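Local atomic coordinates of SusD superfamily protein (Bacteroides vulgatus, PDB entry 3MYV), a protein that probably binds polysaccharides at the bacterial outer membrane. Residues P433-E436 / D437-I440. Numbering follows the deposited sequence.
Sequences PIPE and DQFI
P435 and Q438 close a type I beta turn that leads from an irregular loop into a short, weakly bonded helix at about 438-440, in the RagB/SusD region of this SusD-family protein. Two main-chain hydrogen bonds hold the turn, a worked example of overlapping bonds from residue i to i+3. Q438 N donates to P435 O at 3.0 Å, and one residue further on F439 N reaches E436 O, also at 3.0 Å, with an N-H...O angle of 159°. Both spans are three residues long, and each donor stands above the plane of its acceptor carbonyl, the geometry of a tightly wound turn.

Apolar contacts gather around the CG2 methyl of I434. With its CG2 anti to the backbone N, I434 directs that methyl at the incoming residues: it lies 3.8 Å from Q438 CG, the two side chains crossing at about a right angle, and 4.0 Å from F439 CZ. The phenyl ring of F439 folds back along the chain because its CG sits anti to its own carbonyl carbon (chi1 -53°), and it comes obliquely to both I434 and the turn carbonyls. Replacing F439 by an alanine would probably leave the I434 methyl without its aromatic neighbour and uncover this flank of the turn.

Neighbouring loops meet the segment at the protein surface. I434 N is hydrogen-bonded to Q447 OE1, the backbone of E436 is hydrogen-bonded to that of P67, and W76 touches both P435 and Q438.

Close approaches to oxygen complete the packing. D437 folds its carboxylate back toward the proline ring, OD1 lying 3.5 Å from P435 CB, while F439 CD2 rests 3.2 Å from E436 O, the carbonyl oxygen that accepts the amide of the same phenylalanine.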
loop_
_atom_site.group_PDB
_atom_site.type_symbol
_atom_site.label_atom_id
_atom_site.label_comp_id
_atom_site.label_asym_id
_atom_site.label_seq_id
_atom_site.Cartn_x
_atom_site.Cartn_y
_atom_site.Cartn_z
ATOM N N PRO A 433 14.957 -8.604 -6.626
ATOM C CA PRO A 433 16.364 -8.824 -6.311
ATOM C C PRO A 433 17.025 -7.579 -5.683
ATOM O O PRO A 433 16.595 -6.435 -5.910
ATOM C CB PRO A 433 16.968 -9.127 -7.672
ATOM C CG PRO A 433 16.161 -8.236 -8.607
ATOM C CD PRO A 433 14.755 -8.296 -8.053
ATOM N N ILE A 434 18.049 -7.830 -4.878
ATOM C CA ILE A 434 18.931 -6.793 -4.377
ATOM C C ILE A 434 19.666 -6.187 -5.596
ATOM O O ILE A 434 20.210 -6.947 -6.417
ATOM C CB ILE A 434 19.961 -7.372 -3.343
ATOM C CG1 ILE A 434 19.273 -8.098 -2.165
ATOM C CG2 ILE A 434 20.900 -6.253 -2.843
ATOM C CD1 ILE A 434 18.305 -7.267 -1.342
ATOM N N PRO A 435 19.671 -4.852 -5.735
ATOM C CA PRO A 435 20.365 -4.224 -6.870
ATOM C C PRO A 435 21.843 -4.574 -6.897
ATOM O O PRO A 435 22.513 -4.549 -5.854
ATOM C CB PRO A 435 20.186 -2.720 -6.627
ATOM C CG PRO A 435 18.980 -2.633 -5.742
ATOM C CD PRO A 435 18.960 -3.854 -4.913
ATOM N N GLU A 436 22.341 -4.857 -8.089
ATOM C CA GLU A 436 23.710 -5.320 -8.287
ATOM C C GLU A 436 24.732 -4.358 -7.646
ATOM O O GLU A 436 25.729 -4.798 -7.053
ATOM C CB GLU A 436 23.984 -5.471 -9.781
ATOM C CG GLU A 436 25.380 -5.960 -10.135
ATOM C CD GLU A 436 25.590 -6.121 -11.641
ATOM O OE1 GLU A 436 25.687 -5.098 -12.359
ATOM O OE2 GLU A 436 25.690 -7.276 -12.098
ATOM N N ASP A 437 24.470 -3.054 -7.735
ATOM C CA ASP A 437 25.443 -2.087 -7.218
ATOM C C ASP A 437 25.655 -2.110 -5.714
ATOM O O ASP A 437 26.678 -1.598 -5.241
ATOM C CB ASP A 437 25.210 -0.663 -7.741
ATOM C CG ASP A 437 23.936 -0.051 -7.267
ATOM O OD1 ASP A 437 23.116 -0.724 -6.597
ATOM O OD2 ASP A 437 23.750 1.144 -7.600
ATOM N N GLN A 438 24.733 -2.732 -4.956
ATOM C CA GLN A 438 25.003 -2.985 -3.539
ATOM C C GLN A 438 26.243 -3.854 -3.297
ATOM O O GLN A 438 26.882 -3.709 -2.261
ATOM C CB GLN A 438 23.780 -3.622 -2.843
ATOM C CG GLN A 438 22.537 -2.778 -2.986
ATOM C CD GLN A 438 22.761 -1.287 -2.730
ATOM O OE1 GLN A 438 22.772 -0.452 -3.672
ATOM N NE2 GLN A 438 22.941 -0.942 -1.464
ATOM N N PHE A 439 26.611 -4.713 -4.236
ATOM C CA PHE A 439 27.760 -5.617 -4.050
ATOM C C PHE A 439 29.133 -4.957 -4.240
ATOM O O PHE A 439 30.163 -5.572 -3.948
ATOM C CB PHE A 439 27.582 -6.898 -4.896
ATOM C CG PHE A 439 26.262 -7.564 -4.644
ATOM C CD1 PHE A 439 25.988 -8.134 -3.411
ATOM C CD2 PHE A 439 25.265 -7.559 -5.602
ATOM C CE1 PHE A 439 24.756 -8.723 -3.153
ATOM C CE2 PHE A 439 24.028 -8.155 -5.351
ATOM C CZ PHE A 439 23.767 -8.712 -4.125
ATOM N N ILE A 440 29.140 -3.695 -4.693
ATOM C CA ILE A 440 30.376 -2.916 -4.834
ATOM C C ILE A 440 31.018 -2.765 -3.447
ATOM O O ILE A 440 32.171 -3.169 -3.235
ATOM C CB ILE A 440 30.088 -1.539 -5.499
ATOM C CG1 ILE A 440 29.648 -1.727 -6.963
ATOM C CG2 ILE A 440 31.333 -0.593 -5.405
ATOM C CD1 ILE A 440 29.242 -0.431 -7.679
#